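PDB 5H6I: protein B from Streptococcus agalactiae, which permeabilizes membranes as the secreted pore-forming CAMP factor and binds the Fc region of immunoglobulin G. Local coordinates for residues A[48-51]-A[52-56]; A[74-77]-A[78-81]; A[185-188]-A[189-192]. One frame throughout, in Å; residues are numbered along the deposited sequence.

Contact 1 (A[48-51]-A[52-56]); sequences DSIQ and LRNIK
The amide of Leu-52 meets the carbonyl oxygen of Asp-48 in the shortest bond here, with N to O at 2.6 Å. It is also bent, its N-H···O angle being 141°. Arg-53 N reaches Ser-49 O at 3.2 Å. Two further bonds of the same pattern, Asn-54 N to Ile-50 O and Ile-55 N to Gln-51 O, are weak. This i to i+4 pattern is that of an ordinary alpha-helix, here the middle and later part of helix 35-58, which is amphipathic within the CAMP-factor helical bundle. Its buried side carries Leu-52, whose CB and CG lie against Asp-48 O and whose side chain packs on Ala-71, Ile-72 and Val-75 of helix 65-84 and on Ile-106 of helix 93-115. On the outward side Ile-50 and Arg-53 run alongside each other in the same direction. Ile-50 CD1 comes to the edge of the guanidinium, near its plane, 3.7 Å from Arg-53 NE. Arg-53 takes this course because its CG sits between backbone N and carbonyl carbon (chi1 59°), which brings CG within 3.2 Å of Ile-50 O. Asn-54 turns its amide back over the same carbonyl, ND2 lying 3.0 Å from Ile-50 O, although the angle is too poor for a hydrogen bond. The carboxylate of Asp-48 pairs with Lys-44, one turn earlier.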
ATOM      1  N   ASP A  48      -3.150   2.942  13.485  1.00 66.55           N
ATOM      2  CA  ASP A  48      -2.137   2.942  12.436  1.00 65.32           C
ATOM      3  C   ASP A  48      -1.494   1.568  12.290  1.00 62.79           C
ATOM      4  O   ASP A  48      -1.209   1.129  11.170  1.00 56.31           O
ATOM      5  CB  ASP A  48      -1.076   4.001  12.731  1.00 57.87           C
ATOM      6  CG  ASP A  48      -1.666   5.385  12.910  1.00 63.05           C
ATOM      7  OD1 ASP A  48      -2.800   5.616  12.440  1.00 74.18           O
ATOM      8  OD2 ASP A  48      -0.997   6.243  13.524  1.00 69.70           O
ATOM      9  N   SER A  49      -1.258   0.878  13.409  1.00 59.63           N
ATOM     10  CA  SER A  49      -0.639  -0.442  13.346  1.00 57.77           C
ATOM     11  C   SER A  49      -1.503  -1.421  12.563  1.00 68.28           C
ATOM     12  O   SER A  49      -0.985  -2.246  11.801  1.00 71.02           O
ATOM     13  CB  SER A  49      -0.376  -0.967  14.758  1.00 64.03           C
ATOM     14  OG  SER A  49       0.398  -2.155  14.724  1.00 73.83           O
ATOM     15  N   ILE A  50      -2.823  -1.343  12.735  1.00 68.88           N
ATOM     16  CA  ILE A  50      -3.724  -2.186  11.957  1.00 72.70           C
ATOM     17  C   ILE A  50      -3.801  -1.695  10.518  1.00 74.88           C
ATOM     18  O   ILE A  50      -3.829  -2.493   9.573  1.00 75.31           O
ATOM     19  CB  ILE A  50      -5.113  -2.232  12.621  1.00 72.93           C
ATOM     20  CG1 ILE A  50      -5.038  -2.968  13.960  1.00 79.39           C
ATOM     21  CG2 ILE A  50      -6.130  -2.897  11.703  1.00 70.66           C
ATOM     22  CD1 ILE A  50      -4.516  -4.383  13.852  1.00 80.38           C
ATOM     23  N   GLN A  51      -3.824  -0.375  10.324  1.00 66.17           N
ATOM     24  CA  GLN A  51      -3.893   0.172   8.973  1.00 60.50           C
ATOM     25  C   GLN A  51      -2.611  -0.085   8.192  1.00 69.76           C
ATOM     26  O   GLN A  51      -2.656  -0.247   6.969  1.00 68.27           O
ATOM     27  CB  GLN A  51      -4.189   1.670   9.030  1.00 54.30           C
ATOM     28  CG  GLN A  51      -4.719   2.254   7.733  1.00 75.18           C
ATOM     29  CD  GLN A  51      -5.561   3.492   7.960  1.00 83.76           C
ATOM     30  OE1 GLN A  51      -5.835   3.871   9.100  1.00 77.70           O
ATOM     31  NE2 GLN A  51      -5.978   4.133   6.874  1.00 75.60           N
ATOM     32  N   LEU A  52      -1.464  -0.132   8.873  1.00 64.82           N
ATOM     33  CA  LEU A  52      -0.196  -0.302   8.171  1.00 58.49           C
ATOM     34  C   LEU A  52       0.110  -1.764   7.867  1.00 67.49           C
ATOM     35  O   LEU A  52       0.801  -2.052   6.884  1.00 74.52           O
ATOM     36  CB  LEU A  52       0.945   0.315   8.982  1.00 61.66           C
ATOM     37  CG  LEU A  52       1.066   1.840   8.904  1.00 60.53           C
ATOM     38  CD1 LEU A  52       2.045   2.353   9.945  1.00 49.69           C
ATOM     39  CD2 LEU A  52       1.480   2.285   7.508  1.00 53.33           C
ATOM     40  N   ARG A  53      -0.384  -2.697   8.686  1.00 69.19           N
ATOM     41  CA  ARG A  53      -0.177  -4.109   8.377  1.00 72.33           C
ATOM     42  C   ARG A  53      -1.053  -4.557   7.213  1.00 74.71           C
ATOM     43  O   ARG A  53      -0.663  -5.452   6.455  1.00 74.87           O
ATOM     44  CB  ARG A  53      -0.432  -4.974   9.613  1.00 79.91           C
ATOM     45  CG  ARG A  53      -1.825  -4.855  10.206  1.00 88.35           C
ATOM     46  CD  ARG A  53      -2.713  -6.016   9.791  1.00 97.67           C
ATOM     47  NE  ARG A  53      -3.811  -6.223  10.731  1.00102.88           N
ATOM     48  CZ  ARG A  53      -4.941  -6.852  10.430  1.00100.41           C
ATOM     49  NH1 ARG A  53      -5.126  -7.335   9.209  1.00101.45           N
ATOM     50  NH2 ARG A  53      -5.887  -6.996  11.348  1.00 96.55           N
ATOM     51  N   ASN A  54      -2.234  -3.951   7.057  1.00 74.37           N
ATOM     52  CA  ASN A  54      -3.034  -4.188   5.859  1.00 69.08           C
ATOM     53  C   ASN A  54      -2.294  -3.711   4.618  1.00 85.84           C
ATOM     54  O   ASN A  54      -2.223  -4.419   3.607  1.00 83.12           O
ATOM     55  CB  ASN A  54      -4.384  -3.480   5.979  1.00 79.88           C
ATOM     56  CG  ASN A  54      -5.268  -4.080   7.053  1.00 90.28           C
ATOM     57  OD1 ASN A  54      -5.234  -5.285   7.302  1.00 98.27           O
ATOM     58  ND2 ASN A  54      -6.069  -3.237   7.697  1.00 92.97           N
ATOM     59  N   ILE A  55      -1.730  -2.502   4.684  1.00 83.50           N
ATOM     60  CA  ILE A  55      -0.966  -1.958   3.567  1.00 75.31           C
ATOM     61  C   ILE A  55       0.295  -2.778   3.323  1.00 69.20           C
ATOM     62  O   ILE A  55       0.748  -2.904   2.178  1.00 75.30           O
ATOM     63  CB  ILE A  55      -0.644  -0.475   3.836  1.00 66.31           C
ATOM     64  CG1 ILE A  55      -1.930   0.355   3.848  1.00 62.23           C
ATOM     65  CG2 ILE A  55       0.329   0.071   2.806  1.00 64.65           C
ATOM     66  CD1 ILE A  55      -1.709   1.820   4.150  1.00 59.37           C
ATOM     67  N   LYS A  56       0.865  -3.365   4.379  1.00 70.26           N
ATOM     68  CA  LYS A  56       2.114  -4.114   4.248  1.00 69.86           C
ATOM     69  C   LYS A  56       2.011  -5.222   3.206  1.00 75.26           C
ATOM     70  O   LYS A  56       3.006  -5.550   2.550  1.00 77.08           O
ATOM     71  CB  LYS A  56       2.512  -4.699   5.604  1.00 69.91           C
ATOM     72  CG  LYS A  56       3.882  -5.359   5.627  1.00 62.35           C
ATOM     73  CD  LYS A  56       4.025  -6.279   6.829  1.00 58.67           C
ATOM     74  CE  LYS A  56       5.383  -6.959   6.847  1.00 75.26           C
ATOM     75  NZ  LYS A  56       6.487  -5.977   7.023  1.00 72.15           N
TER

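Contact 2 (A[74-77]-A[78-81]); sequences SVEK and LKTS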
ATOM      1  N   SER A  74       8.318   2.362  13.228  1.00 54.07           N
ATOM      2  CA  SER A  74       8.123   3.633  13.914  1.00 56.15           C
ATOM      3  C   SER A  74       6.928   3.583  14.855  1.00 52.43           C
ATOM      4  O   SER A  74       6.946   4.220  15.914  1.00 55.07           O
ATOM      5  CB  SER A  74       7.950   4.762  12.894  1.00 55.94           C
ATOM      6  OG  SER A  74       6.644   4.761  12.344  1.00 57.72           O
ATOM      7  N   VAL A  75       5.886   2.830  14.494  1.00 50.20           N
ATOM      8  CA  VAL A  75       4.722   2.701  15.365  1.00 53.35           C
ATOM      9  C   VAL A  75       5.108   2.020  16.671  1.00 55.73           C
ATOM     10  O   VAL A  75       4.639   2.397  17.751  1.00 55.20           O
ATOM     11  CB  VAL A  75       3.595   1.939  14.641  1.00 57.33           C
ATOM     12  CG1 VAL A  75       2.476   1.582  15.608  1.00 48.10           C
ATOM     13  CG2 VAL A  75       3.057   2.762  13.482  1.00 52.38           C
ATOM     14  N   GLU A  76       5.983   1.015  16.594  1.00 52.93           N
ATOM     15  CA  GLU A  76       6.364   0.264  17.785  1.00 55.67           C
ATOM     16  C   GLU A  76       7.320   1.043  18.679  1.00 57.30           C
ATOM     17  O   GLU A  76       7.247   0.920  19.907  1.00 60.07           O
ATOM     18  CB  GLU A  76       6.990  -1.071  17.382  1.00 53.48           C
ATOM     19  CG  GLU A  76       6.467  -2.260  18.170  1.00 64.15           C
ATOM     20  CD  GLU A  76       4.952  -2.286  18.247  1.00 80.48           C
ATOM     21  OE1 GLU A  76       4.417  -2.424  19.367  1.00 81.80           O
ATOM     22  OE2 GLU A  76       4.296  -2.174  17.189  1.00 70.71           O
ATOM     23  N   LYS A  77       8.217   1.844  18.097  1.00 41.62           N
ATOM     24  CA  LYS A  77       9.144   2.615  18.918  1.00 55.84           C
ATOM     25  C   LYS A  77       8.450   3.796  19.586  1.00 57.46           C
ATOM     26  O   LYS A  77       8.889   4.249  20.649  1.00 64.01           O
ATOM     27  CB  LYS A  77      10.333   3.083  18.075  1.00 54.00           C
ATOM     28  CG  LYS A  77      10.341   4.564  17.749  1.00 61.78           C
ATOM     29  CD  LYS A  77      11.628   4.973  17.051  1.00 61.97           C
ATOM     30  CE  LYS A  77      12.819   4.911  17.990  1.00 58.15           C
ATOM     31  NZ  LYS A  77      14.075   5.333  17.310  1.00 66.51           N
ATOM     32  N   LEU A  78       7.370   4.304  18.987  1.00 59.22           N
ATOM     33  CA  LEU A  78       6.589   5.345  19.647  1.00 58.14           C
ATOM     34  C   LEU A  78       5.750   4.762  20.777  1.00 56.79           C
ATOM     35  O   LEU A  78       5.606   5.384  21.837  1.00 55.34           O
ATOM     36  CB  LEU A  78       5.700   6.063  18.631  1.00 54.40           C
ATOM     37  CG  LEU A  78       6.399   6.904  17.560  1.00 53.20           C
ATOM     38  CD1 LEU A  78       5.489   7.115  16.360  1.00 46.32           C
ATOM     39  CD2 LEU A  78       6.860   8.237  18.122  1.00 51.82           C
ATOM     40  N   LYS A  79       5.192   3.567  20.571  1.00 60.74           N
ATOM     41  CA  LYS A  79       4.435   2.901  21.628  1.00 53.98           C
ATOM     42  C   LYS A  79       5.330   2.577  22.816  1.00 54.14           C
ATOM     43  O   LYS A  79       4.949   2.791  23.974  1.00 56.22           O
ATOM     44  CB  LYS A  79       3.786   1.628  21.085  1.00 53.53           C
ATOM     45  CG  LYS A  79       2.415   1.828  20.468  1.00 60.40           C
ATOM     46  CD  LYS A  79       1.681   0.503  20.334  1.00 58.80           C
ATOM     47  CE  LYS A  79       1.350   0.197  18.882  1.00 69.25           C
ATOM     48  NZ  LYS A  79       0.867  -1.201  18.702  1.00 78.88           N
ATOM     49  N   THR A  80       6.529   2.054  22.545  1.00 52.80           N
ATOM     50  CA  THR A  80       7.462   1.744  23.622  1.00 54.19           C
ATOM     51  C   THR A  80       7.882   3.006  24.365  1.00 56.90           C
ATOM     52  O   THR A  80       8.056   2.986  25.589  1.00 57.72           O
ATOM     53  CB  THR A  80       8.683   1.012  23.062  1.00 53.34           C
ATOM     54  OG1 THR A  80       8.251  -0.120  22.296  1.00 52.37           O
ATOM     55  CG2 THR A  80       9.589   0.534  24.187  1.00 44.07           C
ATOM     56  N   SER A  81       8.037   4.118  23.644  1.00 53.61           N
ATOM     57  CA  SER A  81       8.391   5.375  24.297  1.00 54.43           C
ATOM     58  C   SER A  81       7.239   5.897  25.147  1.00 58.15           C
ATOM     59  O   SER A  81       7.456   6.384  26.263  1.00 55.22           O
ATOM     60  CB  SER A  81       8.801   6.412  23.253  1.00 42.65           C
ATOM     61  OG  SER A  81       9.265   7.597  23.875  1.00 50.67           O
TER
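Successive turns of helix 65-84 touch here, in a stretch whose one flank packs into the helical bundle while the other carries polar groups; it belongs to the region assigned to binding the constant part of IgG. Backbone bonds hold the turns together, among them Leu-78 N to Ser-74 O at 3.1 Å. Glu-76 O is gripped twice by Thr-80, by OG1 at 2.8 Å and by the amide N at 3.0 Å, and the two donors approach from opposite faces of the carbonyl plane. The hydroxyl can do this because chi1 of -53° places OG1 beside its own backbone N. On the packed flank, Leu-78 lays CG and CD1 against Ser-74 O and continues onto Leu-45, Ile-95 and Leu-102 of the two adjoining helices. Lys-79 runs alongside Val-75 and bends at chi3, which brings CE to 3.7 Å from Val-75 CG1. Its ammonium pairs chiefly with Asp-46 of helix 35-58; the salt bridge to Glu-76 is long, Lys-79 NZ to Glu-76 OE1 being 3.8 Å. With two carboxylates near one ammonium, the lysine probably stays protonated and links neighbouring helices electrostatically.

Contact 3 (A[185-188]-A[189-192]); sequences EIWN and TRFT
Cation-pi contact is the striking feature between Trp-187 and Arg-190. The guanidinium stands over one face of the six-membered ring, with Arg-190 CZ 4.5 Å from the ring centroid and 15° off its normal. The two planes are 78° apart, so the group does not stack flat but directs NH1 at the ring, 3.1 Å from Trp-187 CH2 and offset toward the rim. An extended chain from CG to NE carries the charge back along the helix to the indole. The apolar contact is made over a face of the guanidinium, where Ile-186 CG2 lies 3.6 Å from Arg-190 NE. Hydrogen bonds form the third group. Glu-185 O accepts both the hydroxyl of Thr-189 (OG1 at 2.6 Å) and its amide N, from opposite faces of the carbonyl plane. Asn-188 O is held likewise by Thr-192, whose OG1 is 3.0 Å away. In both threonines chi1 puts OG1 beside the backbone N (-42° in Thr-189), which folds the hydroxyl back toward the previous turn. A sulfate ion, probably from the crystallisation liquor, lies beside Arg-190. Such side-chain bonding to the i-4 carbonyl is common for threonine in helices. The helix itself, with Ile-186 and Thr-189 buried and Trp-187 exposed, packs in a bundle with helices 203-220 and 227-245 and crosses the junction of two sequence repeats.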
ATOM      1  N   GLU A 185      -7.537  -9.404  -9.691  1.00 59.26           N
ATOM      2  CA  GLU A 185      -8.465 -10.199 -10.487  1.00 59.45           C
ATOM      3  C   GLU A 185      -8.201 -11.691 -10.332  1.00 64.17           C
ATOM      4  O   GLU A 185      -9.137 -12.495 -10.409  1.00 59.70           O
ATOM      5  CB  GLU A 185      -8.381  -9.792 -11.958  1.00 42.98           C
ATOM      6  CG  GLU A 185      -9.564 -10.253 -12.797  1.00 56.99           C
ATOM      7  CD  GLU A 185     -10.886  -9.696 -12.299  1.00 70.12           C
ATOM      8  OE1 GLU A 185     -10.907  -8.538 -11.827  1.00 77.68           O
ATOM      9  OE2 GLU A 185     -11.902 -10.416 -12.377  1.00 69.05           O
ATOM     10  N   ILE A 186      -6.943 -12.078 -10.116  1.00 50.57           N
ATOM     11  CA  ILE A 186      -6.626 -13.486  -9.900  1.00 58.94           C
ATOM     12  C   ILE A 186      -7.240 -13.974  -8.594  1.00 63.85           C
ATOM     13  O   ILE A 186      -7.834 -15.057  -8.537  1.00 59.04           O
ATOM     14  CB  ILE A 186      -5.102 -13.698  -9.929  1.00 51.20           C
ATOM     15  CG1 ILE A 186      -4.570 -13.536 -11.353  1.00 55.05           C
ATOM     16  CG2 ILE A 186      -4.738 -15.067  -9.369  1.00 45.87           C
ATOM     17  CD1 ILE A 186      -3.064 -13.622 -11.456  1.00 46.01           C
ATOM     18  N   TRP A 187      -7.116 -13.181  -7.527  1.00 61.76           N
ATOM     19  CA  TRP A 187      -7.681 -13.578  -6.243  1.00 59.15           C
ATOM     20  C   TRP A 187      -9.200 -13.468  -6.238  1.00 62.74           C
ATOM     21  O   TRP A 187      -9.868 -14.178  -5.480  1.00 64.95           O
ATOM     22  CB  TRP A 187      -7.076 -12.736  -5.122  1.00 57.33           C
ATOM     23  CG  TRP A 187      -5.630 -13.039  -4.873  1.00 63.02           C
ATOM     24  CD1 TRP A 187      -4.564 -12.234  -5.148  1.00 67.26           C
ATOM     25  CD2 TRP A 187      -5.091 -14.237  -4.301  1.00 60.54           C
ATOM     26  NE1 TRP A 187      -3.394 -12.855  -4.781  1.00 68.43           N
ATOM     27  CE2 TRP A 187      -3.691 -14.087  -4.258  1.00 66.41           C
ATOM     28  CE3 TRP A 187      -5.657 -15.422  -3.820  1.00 68.17           C
ATOM     29  CZ2 TRP A 187      -2.848 -15.076  -3.754  1.00 72.10           C
ATOM     30  CZ3 TRP A 187      -4.818 -16.404  -3.320  1.00 65.39           C
ATOM     31  CH2 TRP A 187      -3.430 -16.223  -3.290  1.00 65.86           C
ATOM     32  N   ASN A 188      -9.763 -12.587  -7.069  1.00 59.08           N
ATOM     33  CA  ASN A 188     -11.215 -12.515  -7.187  1.00 54.17           C
ATOM     34  C   ASN A 188     -11.762 -13.728  -7.926  1.00 58.83           C
ATOM     35  O   ASN A 188     -12.847 -14.225  -7.601  1.00 54.13           O
ATOM     36  CB  ASN A 188     -11.624 -11.224  -7.895  1.00 62.12           C
ATOM     37  CG  ASN A 188     -11.632 -10.029  -6.966  1.00 64.80           C
ATOM     38  OD1 ASN A 188     -11.871 -10.161  -5.766  1.00 73.87           O
ATOM     39  ND2 ASN A 188     -11.368  -8.850  -7.517  1.00 72.21           N
ATOM     40  N   THR A 189     -11.026 -14.220  -8.925  1.00 53.45           N
ATOM     41  CA  THR A 189     -11.441 -15.433  -9.617  1.00 49.82           C
ATOM     42  C   THR A 189     -11.208 -16.667  -8.755  1.00 53.46           C
ATOM     43  O   THR A 189     -11.922 -17.664  -8.895  1.00 48.22           O
ATOM     44  CB  THR A 189     -10.696 -15.562 -10.946  1.00 46.63           C
ATOM     45  OG1 THR A 189     -10.647 -14.284 -11.591  1.00 61.72           O
ATOM     46  CG2 THR A 189     -11.402 -16.552 -11.858  1.00 52.36           C
ATOM     47  N   ARG A 190     -10.219 -16.617  -7.862  1.00 48.09           N
ATOM     48  CA  ARG A 190      -9.990 -17.728  -6.946  1.00 52.19           C
ATOM     49  C   ARG A 190     -11.082 -17.815  -5.889  1.00 61.02           C
ATOM     50  O   ARG A 190     -11.455 -18.918  -5.473  1.00 58.23           O
ATOM     51  CB  ARG A 190      -8.619 -17.578  -6.290  1.00 48.75           C
ATOM     52  CG  ARG A 190      -7.491 -18.130  -7.135  1.00 56.27           C
ATOM     53  CD  ARG A 190      -6.146 -17.535  -6.757  1.00 54.43           C
ATOM     54  NE  ARG A 190      -5.075 -18.155  -7.536  1.00 67.04           N
ATOM     55  CZ  ARG A 190      -3.780 -18.037  -7.264  1.00 61.98           C
ATOM     56  NH1 ARG A 190      -3.381 -17.321  -6.226  1.00 57.15           N
ATOM     57  NH2 ARG A 190      -2.880 -18.645  -8.028  1.00 57.19           N
ATOM     58  N   PHE A 191     -11.612 -16.668  -5.459  1.00 61.62           N
ATOM     59  CA  PHE A 191     -12.671 -16.661  -4.457  1.00 64.27           C
ATOM     60  C   PHE A 191     -13.981 -17.182  -5.040  1.00 57.80           C
ATOM     61  O   PHE A 191     -14.657 -18.016  -4.427  1.00 62.00           O
ATOM     62  CB  PHE A 191     -12.837 -15.245  -3.902  1.00 53.71           C
ATOM     63  CG  PHE A 191     -14.064 -15.061  -3.058  1.00 70.07           C
ATOM     64  CD1 PHE A 191     -14.154 -15.635  -1.802  1.00 74.88           C
ATOM     65  CD2 PHE A 191     -15.129 -14.303  -3.520  1.00 72.43           C
ATOM     66  CE1 PHE A 191     -15.284 -15.463  -1.023  1.00 75.18           C
ATOM     67  CE2 PHE A 191     -16.261 -14.127  -2.748  1.00 76.34           C
ATOM     68  CZ  PHE A 191     -16.338 -14.708  -1.497  1.00 81.19           C
ATOM     69  N   THR A 192     -14.353 -16.702  -6.230  1.00 54.61           N
ATOM     70  CA  THR A 192     -15.587 -17.157  -6.862  1.00 62.53           C
ATOM     71  C   THR A 192     -15.484 -18.605  -7.324  1.00 63.80           C
ATOM     72  O   THR A 192     -16.502 -19.306  -7.396  1.00 56.84           O
ATOM     73  CB  THR A 192     -15.938 -16.246  -8.040  1.00 54.99           C
ATOM     74  OG1 THR A 192     -15.775 -14.877  -7.652  1.00 71.15           O
ATOM     75  CG2 THR A 192     -17.377 -16.470  -8.486  1.00 63.91           C
TER

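The three contacts follow one another along the chain, each within a single helix. Contact 1 lies on helix 35-58 and contact 2 on the next one, helix 65-84; their centres are about 14 Å apart, and they meet where Leu-52 CD1 packs 3.7 Å from Val-75 CG2. Both belong to the larger helical bundle. Contact 3 sits on helix 179-196, its centre about 23 Å from that of contact 1 and about 37 Å from that of contact 2, with no touch to either. Contacts 2 and 3 lie on opposite sides of the chain's centre. The all-helical CAMP factor thus has two separate helix assemblies: contact 2 belongs to the IgG-binding region, contact 3 to the C-terminal three-helix bundle.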